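Local coordinates for oxidoreductase, 2OG-Fe oxygenase family protein, putative, expressed (Oryza sativa subsp. japonica, PDB 5XEG) that probably acts as an iron(II)- and 2-oxoglutarate-dependent dioxygenase of the AlkB family, at residues Q56-G61 and C125-Y130. Numbering follows the deposited sequence.
Sequences QMMCLG and CLVNFY. With AKG (2-oxoglutaric acid), chain B.
N128 sits across from M57 in a non-hydrogen-bonded antiparallel pair, yet both ends of its amide are engaged: OD1, with M57 CB lying nearby at 4.0 Å, accepts from R48, while ND2 gives hydrogen bonds to N225 and to bound 2-oxoglutarate. That last bond, ND2 to O2 of the C1 carboxylate, is 2.8 Å long and bent (138° at the hydrogen). Farther along, Y130 OH donates to O4 of the C5 carboxylate at 2.7 Å, so one strand holds both ends of the co-substrate. An alanine in place of N128 is likely to leave the C1 carboxylate without its ND2 donor and R48 without its amide acceptor.

Backbone bonds pair Q56 with F129, M58 with V127 and L60 with C125. Strand 55-59 is the outer strand here, and 124-131 runs between it and 223-229, in the larger sheet of the double-stranded beta-helix that forms this C-terminal oxygenase domain.

Beside N128, with its CG swung opposite the backbone N (chi1 -161°), L126 carries its two methyls between M57 and the ligand: CD2 packs on M57 CB at 3.9 Å, CD1 comes within 3.5 Å of the ligand's O2. On the face of M58, V127 and L60 the contacts are apolar. M58 CG runs alongside V127 CB, and L60 CG meets V127 CG2 at 4.0 Å. At the far end a water links Q56 NE2 to F129 O, 3.0 Å from each, with NE2 at the edge of the F129 ring.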
# COMPACT_ATOMS: atom_id res chain seq x y z
N GLN A 56 6.41 8.41 8.33
CA GLN A 56 5.20 8.88 8.99
C GLN A 56 3.97 8.21 8.38
O GLN A 56 3.99 7.73 7.24
CB GLN A 56 5.10 10.40 8.76
CG GLN A 56 6.32 11.23 9.28
CD GLN A 56 6.19 12.67 8.75
OE1 GLN A 56 5.34 13.36 9.20
NE2 GLN A 56 7.01 13.08 7.74
N MET A 57 2.87 8.17 9.13
CA MET A 57 1.69 7.46 8.69
C MET A 57 0.43 8.17 9.10
O MET A 57 0.43 8.95 10.05
CB MET A 57 1.66 6.01 9.20
CG MET A 57 1.68 5.91 10.72
SD MET A 57 1.62 4.18 11.30
CE MET A 57 -0.11 3.84 11.09
N MET A 58 -0.64 7.83 8.42
CA MET A 58 -1.99 8.16 8.89
C MET A 58 -2.93 7.22 8.26
O MET A 58 -2.64 6.66 7.18
CB MET A 58 -2.37 9.61 8.54
CG MET A 58 -2.45 9.98 7.09
SD MET A 58 -3.50 11.51 6.69
CE MET A 58 -5.05 10.78 7.04
N CYS A 59 -4.05 6.99 8.95
CA CYS A 59 -5.05 6.08 8.45
C CYS A 59 -6.24 6.83 7.89
O CYS A 59 -6.57 7.93 8.39
CB CYS A 59 -5.50 5.14 9.55
SG CYS A 59 -4.15 3.98 10.05
N LEU A 60 -6.87 6.22 6.89
CA LEU A 60 -8.24 6.64 6.45
C LEU A 60 -9.20 5.48 6.67
O LEU A 60 -8.81 4.35 6.53
CB LEU A 60 -8.25 7.01 4.97
CG LEU A 60 -7.09 7.85 4.50
CD1 LEU A 60 -7.11 7.96 2.96
CD2 LEU A 60 -7.19 9.23 5.11
N GLY A 61 -10.46 5.78 7.03
CA GLY A 61 -11.45 4.76 7.35
C GLY A 61 -11.29 4.36 8.79
O GLY A 61 -11.34 5.23 9.67
N CYS A 125 -7.32 2.41 4.85
CA CYS A 125 -6.23 2.78 4.03
C CYS A 125 -5.11 3.31 4.92
O CYS A 125 -5.25 4.36 5.59
CB CYS A 125 -6.65 3.78 3.07
SG CYS A 125 -5.34 4.41 1.98
N LEU A 126 -4.00 2.58 4.96
CA LEU A 126 -2.86 3.10 5.66
C LEU A 126 -2.06 3.92 4.62
O LEU A 126 -1.67 3.39 3.54
CB LEU A 126 -2.04 1.96 6.17
CG LEU A 126 -1.04 2.12 7.27
CD1 LEU A 126 -0.33 0.77 7.45
CD2 LEU A 126 -0.07 3.26 7.06
N VAL A 127 -1.83 5.17 4.95
CA VAL A 127 -1.02 6.08 4.20
C VAL A 127 0.32 6.25 4.90
O VAL A 127 0.39 6.82 6.01
CB VAL A 127 -1.72 7.45 4.06
CG1 VAL A 127 -1.00 8.34 3.04
CG2 VAL A 127 -3.19 7.22 3.70
N ASN A 128 1.37 5.79 4.22
CA ASN A 128 2.74 5.82 4.67
C ASN A 128 3.49 6.86 3.84
O ASN A 128 3.47 6.80 2.59
CB ASN A 128 3.39 4.45 4.40
CG ASN A 128 2.87 3.35 5.26
OD1 ASN A 128 2.97 3.42 6.50
ND2 ASN A 128 2.32 2.31 4.64
N PHE A 129 4.22 7.75 4.48
CA PHE A 129 5.08 8.65 3.78
C PHE A 129 6.53 8.41 4.22
O PHE A 129 6.85 8.50 5.39
CB PHE A 129 4.76 10.10 3.95
CG PHE A 129 5.72 10.97 3.12
CD1 PHE A 129 5.61 10.91 1.77
CD2 PHE A 129 6.75 11.65 3.69
CE1 PHE A 129 6.47 11.60 0.96
CE2 PHE A 129 7.62 12.37 2.88
CZ PHE A 129 7.49 12.31 1.54
N TYR A 130 7.39 8.10 3.24
CA TYR A 130 8.80 7.89 3.49
C TYR A 130 9.61 9.05 2.92
O TYR A 130 9.37 9.40 1.76
CB TYR A 130 9.26 6.65 2.72
CG TYR A 130 8.58 5.35 3.03
CD1 TYR A 130 7.33 5.06 2.47
CD2 TYR A 130 9.21 4.39 3.83
CE1 TYR A 130 6.68 3.87 2.72
CE2 TYR A 130 8.53 3.19 4.11
CZ TYR A 130 7.31 2.93 3.49
OH TYR A 130 6.73 1.73 3.80
C1 AKG B . 2.57 -1.42 5.40
O1 AKG B . 1.92 -2.32 5.97
O2 AKG B . 2.61 -0.25 5.84
C2 AKG B . 3.31 -1.74 4.18
O5 AKG B . 3.76 -2.86 4.02
C3 AKG B . 3.50 -0.69 3.12
C4 AKG B . 4.70 -1.05 2.25
C5 AKG B . 4.93 0.03 1.23
O3 AKG B . 4.85 -0.26 0.02
O4 AKG B . 5.19 1.19 1.64
O HOH W 1 8.43 10.68 6.65